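Local coordinates for mitochondrial RNA-binding protein 1 (Trypanosoma brucei, PDB 2GIA) that forms with mitochondrial RNA-binding protein 2 a guide-RNA-binding complex that acts as a matchmaker in RNA editing, at residues E91-F99 and H107-V115; R29-L37 and F138-S146. All blocks are in the same frame, centred on the assembly; numbering follows the deposited sequence.

Contact 1: E91-F99 and H107-V115; sequences ETKAYTLDF and HLHGKVHRV
The antiparallel beta hairpin of strands 96-101 and 105-109 pairs here, and the pairing runs on past the corner at G110 to K111 of strand 111-112. T96 and K111 form one hydrogen-bonded pair, with T96 N reaching K111 O at 3.0 Å and K111 N returning to T96 O. D98 and H109 form the other: D98 N lies 2.8 Å from H109 O in a nearly straight bond (174°). Between them G110 faces L97 and, with no side chain, brings its CA to 3.2 Å from T96 O in a CA-H...O contact. L97 bends across to the other strand, CD2 resting on V112 CG1 at 3.9 Å, while its CB meets L108 CD1. L108 also sets its CB at the edge of the F99 ring, near the ring plane, the two side chains crossing at about a right angle. The hairpin belongs to one of the two antiparallel sheets of this MRP-family protein; L97 packs across on V67 of strand 65-68 in the other sheet, while L108 and V112 touch W123 of the neighbouring strand 121-128. On the face carrying D98 and H109, the imidazole folds over its neighbour: CG of H109 sits between its own backbone N and carbonyl carbon (chi1 60°), which brings D98 CB over the ring face, 4.2 Å from the centroid, in a CH-pi contact. H109 NE2 is held by E100, and D98 OD1 by a salt bridge to R89. Beyond the paired residues, one water links A94 O to H113 N, with H113 CD2 3.5 Å from A94 O. ND1 of H113 donates to R114 O, which lies near the ring plane although ND1 stands above the carbonyl plane, and this helps set the imidazole's rotation; NE2, buried by this contact, has no hydrogen-bonding partner in the model.

Contact 2: R29-L37 and F138-S146; sequences RVAVDGKLL and FLESALDES
The F138 ring has V30 O over one face, 3.7 Å from CZ, and V32 N and L37 CD1 at its edge, near the ring plane; F13 of strand 12-17 meets it edge-to-face. This is helix-on-sheet packing: helix 130-145 lies against the four-stranded antiparallel sheet, its segment 138-145 running almost parallel to strand 29-33 (6°), with the axes 9.7 Å apart. F138 reaches the strand because its CG is anti to the backbone N (chi1 -173°), sending the ring out between V30 and V32. CG1 of V30 touches F138 CE1 at 3.8 Å as the two side chains run alongside, pointed opposite ways, and CG1 of V32 touches both F138 CZ and A142 CB. L37, on the next strand, brings CD2 to L139 CD2, the two side chains lying roughly perpendicular. A ring of another chain, F190 of mitochondrial RNA-binding protein 2, also packs on F138 and V32. Past the apolar layer the type II' turn from D33 to L36 comes up against A142 and S146. No direct hydrogen bond joins the segments; a water donates to both G34 O and A142 O, and S146 CB lies 3.5 Å from G34 O. S146 OG, also hydrogen-bonded to H71 NE2 of helix 71-81, turns back to L143 O at 2.7 Å, an oxygen that also accepts from S146 N.

Contact 1 and contact 2 belong to the two antiparallel sheets of one chain, and contact 1 falls within the long excursion between residues 37 and 138. Their centres stand 18 Å apart, and the nearest atoms, about 4 Å apart, do not touch. The first sheet bridges them: strand 36-43 carries L37 of contact 2 and, through I39, touches L108 of contact 1, while V67 of strand 65-68 touches L97. Their surroundings differ. Two chains of mitochondrial RNA-binding protein 2 reach contact 2, one forming a salt bridge from its R178 to D144, whereas no other protein chain of the assembly touches contact 1.

Contact 1: E91-F99 and H107-V115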
loop_
_atom_site.group_PDB
_atom_site.type_symbol
_atom_site.label_atom_id
_atom_site.label_comp_id
_atom_site.label_asym_id
_atom_site.label_seq_id
_atom_site.Cartn_x
_atom_site.Cartn_y
_atom_site.Cartn_z
ATOM N N GLU B 91 -20.046 -20.244 0.573
ATOM C CA GLU B 91 -21.316 -20.855 0.914
ATOM C C GLU B 91 -21.516 -20.793 2.417
ATOM O O GLU B 91 -20.631 -21.154 3.197
ATOM C CB GLU B 91 -21.342 -22.302 0.450
ATOM C CG GLU B 91 -21.032 -22.450 -0.997
ATOM C CD GLU B 91 -21.083 -23.884 -1.455
ATOM O OE1 GLU B 91 -22.204 -24.379 -1.701
ATOM O OE2 GLU B 91 -19.999 -24.511 -1.557
ATOM N N THR B 92 -22.650 -20.251 2.826
ATOM C CA THR B 92 -22.964 -20.209 4.245
ATOM C C THR B 92 -24.457 -20.509 4.321
ATOM O O THR B 92 -25.113 -20.724 3.294
ATOM C CB THR B 92 -22.735 -18.832 4.854
ATOM O OG1 THR B 92 -23.632 -17.901 4.237
ATOM C CG2 THR B 92 -21.287 -18.384 4.663
ATOM N N LYS B 93 -24.990 -20.499 5.536
ATOM C CA LYS B 93 -26.400 -20.747 5.719
ATOM C C LYS B 93 -27.183 -19.612 5.083
ATOM O O LYS B 93 -28.312 -19.803 4.638
ATOM C CB LYS B 93 -26.723 -20.819 7.221
ATOM C CG LYS B 93 -28.126 -20.318 7.571
ATOM C CD LYS B 93 -28.133 -19.388 8.811
ATOM C CE LYS B 93 -28.366 -17.894 8.450
ATOM N NZ LYS B 93 -29.636 -17.634 7.665
ATOM N N ALA B 94 -26.596 -18.413 5.046
ATOM C CA ALA B 94 -27.322 -17.286 4.481
ATOM C C ALA B 94 -27.206 -17.082 2.966
ATOM O O ALA B 94 -28.093 -16.476 2.350
ATOM C CB ALA B 94 -26.907 -15.964 5.224
ATOM N N TYR B 95 -26.135 -17.579 2.347
ATOM C CA TYR B 95 -25.987 -17.307 0.918
ATOM C C TYR B 95 -25.006 -18.237 0.275
ATOM O O TYR B 95 -24.251 -18.911 0.969
ATOM C CB TYR B 95 -25.470 -15.858 0.710
ATOM C CG TYR B 95 -24.140 -15.563 1.412
ATOM C CD1 TYR B 95 -24.087 -14.787 2.597
ATOM C CD2 TYR B 95 -22.938 -16.102 0.922
ATOM C CE1 TYR B 95 -22.857 -14.568 3.279
ATOM C CE2 TYR B 95 -21.726 -15.882 1.588
ATOM C CZ TYR B 95 -21.694 -15.119 2.770
ATOM O OH TYR B 95 -20.473 -14.945 3.437
ATOM N N THR B 96 -25.019 -18.234 -1.063
ATOM C CA THR B 96 -24.058 -18.984 -1.876
ATOM C C THR B 96 -23.664 -18.006 -2.931
ATOM O O THR B 96 -24.470 -17.649 -3.754
ATOM C CB THR B 96 -24.654 -20.253 -2.533
ATOM O OG1 THR B 96 -24.961 -21.183 -1.496
ATOM C CG2 THR B 96 -23.610 -20.926 -3.442
ATOM N N LEU B 97 -22.401 -17.570 -2.907
ATOM C CA LEU B 97 -21.972 -16.534 -3.832
ATOM C C LEU B 97 -20.641 -16.842 -4.452
ATOM O O LEU B 97 -19.731 -17.339 -3.784
ATOM C CB LEU B 97 -21.843 -15.168 -3.072
ATOM C CG LEU B 97 -23.103 -14.427 -2.626
ATOM C CD1 LEU B 97 -22.790 -13.171 -1.732
ATOM C CD2 LEU B 97 -23.828 -14.020 -3.894
ATOM N N ASP B 98 -20.528 -16.533 -5.740
ATOM C CA ASP B 98 -19.258 -16.673 -6.450
ATOM C C ASP B 98 -18.756 -15.271 -6.774
ATOM O O ASP B 98 -19.550 -14.391 -7.185
ATOM C CB ASP B 98 -19.434 -17.374 -7.822
ATOM C CG ASP B 98 -19.512 -18.899 -7.706
ATOM O OD1 ASP B 98 -19.452 -19.406 -6.577
ATOM O OD2 ASP B 98 -19.642 -19.573 -8.747
ATOM N N PHE B 99 -17.446 -15.081 -6.677
ATOM C CA PHE B 99 -16.864 -13.805 -7.080
ATOM C C PHE B 99 -15.829 -14.168 -8.159
ATOM O O PHE B 99 -14.926 -15.002 -7.912
ATOM C CB PHE B 99 -16.124 -13.132 -5.891
ATOM C CG PHE B 99 -15.467 -11.825 -6.253
ATOM C CD1 PHE B 99 -14.084 -11.738 -6.399
ATOM C CD2 PHE B 99 -16.253 -10.652 -6.403
ATOM C CE1 PHE B 99 -13.472 -10.489 -6.686
ATOM C CE2 PHE B 99 -15.664 -9.392 -6.692
ATOM C CZ PHE B 99 -14.263 -9.301 -6.833
ATOM N N HIS B 107 -17.648 -9.792 -11.132
ATOM C CA HIS B 107 -19.050 -10.205 -11.073
ATOM C C HIS B 107 -19.221 -10.978 -9.776
ATOM O O HIS B 107 -18.494 -11.944 -9.524
ATOM C CB HIS B 107 -19.318 -11.114 -12.290
ATOM C CG HIS B 107 -20.748 -11.538 -12.451
ATOM N ND1 HIS B 107 -21.127 -12.532 -13.328
ATOM C CD2 HIS B 107 -21.885 -11.076 -11.880
ATOM C CE1 HIS B 107 -22.450 -12.667 -13.293
ATOM N NE2 HIS B 107 -22.930 -11.794 -12.424
ATOM N N LEU B 108 -20.179 -10.558 -8.950
ATOM C CA LEU B 108 -20.449 -11.245 -7.661
ATOM C C LEU B 108 -21.899 -11.745 -7.879
ATOM O O LEU B 108 -22.770 -10.965 -8.242
ATOM C CB LEU B 108 -20.394 -10.246 -6.487
ATOM C CG LEU B 108 -20.863 -10.800 -5.126
ATOM C CD1 LEU B 108 -19.893 -11.882 -4.619
ATOM C CD2 LEU B 108 -20.993 -9.636 -4.120
ATOM N N HIS B 109 -22.151 -13.039 -7.683
ATOM C CA HIS B 109 -23.487 -13.556 -8.006
ATOM C C HIS B 109 -23.800 -14.882 -7.331
ATOM O O HIS B 109 -22.891 -15.653 -7.002
ATOM C CB HIS B 109 -23.613 -13.686 -9.538
ATOM C CG HIS B 109 -22.597 -14.619 -10.156
ATOM N ND1 HIS B 109 -22.833 -15.968 -10.322
ATOM C CD2 HIS B 109 -21.327 -14.410 -10.575
ATOM C CE1 HIS B 109 -21.748 -16.552 -10.814
ATOM N NE2 HIS B 109 -20.815 -15.629 -10.977
ATOM N N GLY B 110 -25.095 -15.105 -7.094
ATOM C CA GLY B 110 -25.543 -16.355 -6.490
ATOM C C GLY B 110 -26.907 -16.226 -5.848
ATOM O O GLY B 110 -27.756 -15.430 -6.273
ATOM N N LYS B 111 -27.085 -16.960 -4.758
ATOM C CA LYS B 111 -28.353 -16.984 -4.038
ATOM C C LYS B 111 -28.230 -16.251 -2.704
ATOM O O LYS B 111 -27.296 -16.501 -1.955
ATOM C CB LYS B 111 -28.736 -18.452 -3.796
ATOM C CG LYS B 111 -29.045 -19.197 -5.122
ATOM C CD LYS B 111 -29.638 -20.581 -4.900
ATOM C CE LYS B 111 -30.123 -21.203 -6.231
ATOM N NZ LYS B 111 -31.140 -20.341 -6.948
ATOM N N VAL B 112 -29.177 -15.376 -2.405
ATOM C CA VAL B 112 -29.135 -14.614 -1.141
ATOM C C VAL B 112 -30.594 -14.397 -0.734
ATOM O O VAL B 112 -31.510 -14.697 -1.492
ATOM C CB VAL B 112 -28.571 -13.180 -1.350
ATOM C CG1 VAL B 112 -27.142 -13.259 -1.904
ATOM C CG2 VAL B 112 -29.458 -12.397 -2.375
ATOM N N HIS B 113 -30.826 -13.854 0.446
ATOM C CA HIS B 113 -32.226 -13.537 0.750
ATOM C C HIS B 113 -32.271 -12.070 1.143
ATOM O O HIS B 113 -31.232 -11.514 1.512
ATOM C CB HIS B 113 -32.748 -14.457 1.849
ATOM C CG HIS B 113 -31.959 -14.419 3.111
ATOM N ND1 HIS B 113 -32.001 -13.350 3.982
ATOM C CD2 HIS B 113 -31.135 -15.336 3.673
ATOM C CE1 HIS B 113 -31.236 -13.611 5.033
ATOM N NE2 HIS B 113 -30.699 -14.808 4.870
ATOM N N ARG B 114 -33.420 -11.414 0.979
ATOM C CA ARG B 114 -33.541 -10.020 1.385
ATOM C C ARG B 114 -33.773 -9.907 2.891
ATOM O O ARG B 114 -33.947 -10.935 3.579
ATOM C CB ARG B 114 -34.648 -9.336 0.602
ATOM C CG ARG B 114 -34.245 -9.193 -0.839
ATOM C CD ARG B 114 -35.174 -8.405 -1.724
ATOM N NE ARG B 114 -34.642 -8.558 -3.074
ATOM C CZ ARG B 114 -33.776 -7.728 -3.648
ATOM N NH1 ARG B 114 -33.343 -6.614 -3.007
ATOM N NH2 ARG B 114 -33.276 -8.062 -4.836
ATOM N N VAL B 115 -33.735 -8.686 3.427
ATOM C CA VAL B 115 -33.930 -8.519 4.869
ATOM C C VAL B 115 -35.298 -9.028 5.271
ATOM O O VAL B 115 -36.279 -8.857 4.533
ATOM C CB VAL B 115 -33.843 -7.048 5.352
ATOM C CG1 VAL B 115 -32.412 -6.606 5.415
ATOM C CG2 VAL B 115 -34.677 -6.158 4.456
HETATM O O HOH W 1 -28.395 -13.825 2.082
#

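Contact 2: R29-L37 and F138-S146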
loop_
_atom_site.group_PDB
_atom_site.type_symbol
_atom_site.label_atom_id
_atom_site.label_comp_id
_atom_site.label_asym_id
_atom_site.label_seq_id
_atom_site.Cartn_x
_atom_site.Cartn_y
_atom_site.Cartn_z
ATOM N N ARG B 29 -23.696 -1.080 -1.910
ATOM C CA ARG B 29 -22.714 -0.558 -0.936
ATOM C C ARG B 29 -21.729 -1.644 -0.548
ATOM O O ARG B 29 -22.143 -2.770 -0.282
ATOM C CB ARG B 29 -23.452 -0.105 0.365
ATOM C CG ARG B 29 -22.491 0.458 1.455
ATOM C CD ARG B 29 -23.232 0.849 2.762
ATOM N NE ARG B 29 -24.050 2.023 2.482
ATOM C CZ ARG B 29 -25.283 2.210 2.939
ATOM N NH1 ARG B 29 -25.938 3.308 2.618
ATOM N NH2 ARG B 29 -25.850 1.308 3.725
ATOM N N VAL B 30 -20.431 -1.301 -0.525
ATOM C CA VAL B 30 -19.386 -2.225 -0.100
ATOM C C VAL B 30 -18.711 -1.504 1.065
ATOM O O VAL B 30 -18.219 -0.381 0.906
ATOM C CB VAL B 30 -18.343 -2.493 -1.252
ATOM C CG1 VAL B 30 -17.247 -3.477 -0.740
ATOM C CG2 VAL B 30 -19.074 -3.118 -2.464
ATOM N N ALA B 31 -18.744 -2.131 2.248
ATOM C CA ALA B 31 -18.143 -1.545 3.442
ATOM C C ALA B 31 -17.300 -2.600 4.133
ATOM O O ALA B 31 -17.392 -3.813 3.839
ATOM C CB ALA B 31 -19.253 -1.070 4.446
ATOM N N VAL B 32 -16.489 -2.155 5.083
ATOM C CA VAL B 32 -15.686 -3.142 5.825
ATOM C C VAL B 32 -15.613 -2.715 7.298
ATOM O O VAL B 32 -15.427 -1.536 7.617
ATOM C CB VAL B 32 -14.254 -3.290 5.247
ATOM C CG1 VAL B 32 -13.415 -2.010 5.497
ATOM C CG2 VAL B 32 -13.560 -4.466 5.934
ATOM N N ASP B 33 -15.822 -3.686 8.164
ATOM C CA ASP B 33 -15.762 -3.483 9.611
ATOM C C ASP B 33 -14.579 -4.347 10.127
ATOM O O ASP B 33 -14.757 -5.512 10.464
ATOM C CB ASP B 33 -17.089 -3.953 10.225
ATOM C CG ASP B 33 -17.154 -3.697 11.734
ATOM O OD1 ASP B 33 -16.186 -3.138 12.307
ATOM O OD2 ASP B 33 -18.181 -4.047 12.338
ATOM N N GLY B 34 -13.380 -3.763 10.164
ATOM C CA GLY B 34 -12.189 -4.498 10.589
ATOM C C GLY B 34 -11.817 -5.578 9.582
ATOM O O GLY B 34 -11.342 -5.300 8.498
ATOM N N LYS B 35 -12.071 -6.826 9.931
ATOM C CA LYS B 35 -11.752 -7.933 9.052
ATOM C C LYS B 35 -12.929 -8.340 8.174
ATOM O O LYS B 35 -12.749 -9.110 7.228
ATOM C CB LYS B 35 -11.387 -9.164 9.911
ATOM C CG LYS B 35 -10.166 -8.968 10.819
ATOM C CD LYS B 35 -9.990 -10.221 11.714
ATOM C CE LYS B 35 -8.638 -10.248 12.486
ATOM N NZ LYS B 35 -8.527 -11.584 13.245
ATOM N N LEU B 36 -14.117 -7.822 8.489
ATOM C CA LEU B 36 -15.336 -8.277 7.817
ATOM C C LEU B 36 -16.006 -7.371 6.793
ATOM O O LEU B 36 -16.487 -6.283 7.114
ATOM C CB LEU B 36 -16.342 -8.669 8.895
ATOM C CG LEU B 36 -15.785 -9.560 10.046
ATOM C CD1 LEU B 36 -16.983 -9.934 10.988
ATOM C CD2 LEU B 36 -15.122 -10.855 9.481
ATOM N N LEU B 37 -15.985 -7.835 5.542
ATOM C CA LEU B 37 -16.586 -7.116 4.415
ATOM C C LEU B 37 -18.130 -7.207 4.536
ATOM O O LEU B 37 -18.666 -8.271 4.849
ATOM C CB LEU B 37 -16.136 -7.824 3.165
ATOM C CG LEU B 37 -15.652 -7.197 1.883
ATOM C CD1 LEU B 37 -14.951 -5.827 2.073
ATOM C CD2 LEU B 37 -14.733 -8.293 1.233
ATOM N N PHE B 138 -10.512 -0.652 -3.008
ATOM C CA PHE B 138 -11.181 -0.823 -1.724
ATOM C C PHE B 138 -10.774 -2.140 -1.075
ATOM O O PHE B 138 -10.503 -2.194 0.112
ATOM C CB PHE B 138 -12.733 -0.797 -1.903
ATOM C CG PHE B 138 -13.487 -0.804 -0.599
ATOM C CD1 PHE B 138 -13.809 -2.011 0.042
ATOM C CD2 PHE B 138 -13.779 0.404 0.040
ATOM C CE1 PHE B 138 -14.421 -2.026 1.340
ATOM C CE2 PHE B 138 -14.388 0.415 1.329
ATOM C CZ PHE B 138 -14.714 -0.812 1.984
ATOM N N LEU B 139 -10.781 -3.218 -1.848
ATOM C CA LEU B 139 -10.421 -4.507 -1.282
ATOM C C LEU B 139 -8.940 -4.523 -0.826
ATOM O O LEU B 139 -8.636 -5.077 0.226
ATOM C CB LEU B 139 -10.664 -5.617 -2.308
ATOM C CG LEU B 139 -12.160 -5.819 -2.721
ATOM C CD1 LEU B 139 -12.225 -6.796 -3.929
ATOM C CD2 LEU B 139 -12.978 -6.389 -1.527
ATOM N N GLU B 140 -8.030 -3.934 -1.610
ATOM C CA GLU B 140 -6.611 -3.967 -1.200
ATOM C C GLU B 140 -6.440 -3.114 0.057
ATOM O O GLU B 140 -5.700 -3.454 0.986
ATOM C CB GLU B 140 -5.691 -3.458 -2.341
ATOM C CG GLU B 140 -5.806 -4.362 -3.560
ATOM C CD GLU B 140 -4.674 -4.192 -4.561
ATOM O OE1 GLU B 140 -4.780 -4.737 -5.694
ATOM O OE2 GLU B 140 -3.684 -3.513 -4.212
ATOM N N SER B 141 -7.135 -2.000 0.088
ATOM C CA SER B 141 -7.065 -1.144 1.273
ATOM C C SER B 141 -7.623 -1.877 2.487
ATOM O O SER B 141 -7.031 -1.862 3.584
ATOM C CB SER B 141 -7.872 0.158 1.080
ATOM O OG SER B 141 -7.222 1.059 0.189
ATOM N N ALA B 142 -8.775 -2.509 2.310
ATOM C CA ALA B 142 -9.416 -3.173 3.448
ATOM C C ALA B 142 -8.563 -4.297 3.982
ATOM O O ALA B 142 -8.436 -4.461 5.211
ATOM C CB ALA B 142 -10.826 -3.712 3.041
ATOM N N LEU B 143 -7.972 -5.081 3.081
ATOM C CA LEU B 143 -7.150 -6.185 3.563
ATOM C C LEU B 143 -5.923 -5.599 4.310
ATOM O O LEU B 143 -5.550 -6.058 5.405
ATOM C CB LEU B 143 -6.671 -7.063 2.387
ATOM C CG LEU B 143 -5.721 -8.223 2.772
ATOM C CD1 LEU B 143 -6.383 -9.194 3.765
ATOM C CD2 LEU B 143 -5.377 -9.000 1.540
ATOM N N ASP B 144 -5.301 -4.563 3.751
ATOM C CA ASP B 144 -4.130 -4.005 4.459
ATOM C C ASP B 144 -4.458 -3.425 5.853
ATOM O O ASP B 144 -3.675 -3.560 6.808
ATOM C CB ASP B 144 -3.472 -2.913 3.603
ATOM C CG ASP B 144 -2.658 -3.485 2.460
ATOM O OD1 ASP B 144 -2.589 -4.728 2.357
ATOM O OD2 ASP B 144 -2.079 -2.706 1.664
ATOM N N GLU B 145 -5.614 -2.779 5.983
ATOM C CA GLU B 145 -6.016 -2.168 7.259
ATOM C C GLU B 145 -6.685 -3.162 8.201
ATOM O O GLU B 145 -6.974 -2.833 9.334
ATOM C CB GLU B 145 -7.024 -1.022 7.008
ATOM C CG GLU B 145 -6.454 0.202 6.207
ATOM C CD GLU B 145 -5.332 0.963 6.891
ATOM O OE1 GLU B 145 -5.250 0.987 8.144
ATOM O OE2 GLU B 145 -4.528 1.589 6.149
ATOM N N SER B 146 -6.922 -4.375 7.732
ATOM C CA SER B 146 -7.682 -5.351 8.511
ATOM C C SER B 146 -6.971 -5.970 9.709
ATOM O O SER B 146 -7.593 -6.618 10.551
ATOM C CB SER B 146 -8.159 -6.482 7.594
ATOM O OG SER B 146 -7.078 -7.323 7.198
HETATM O O HOH W 2 -10.079 -3.182 7.052
#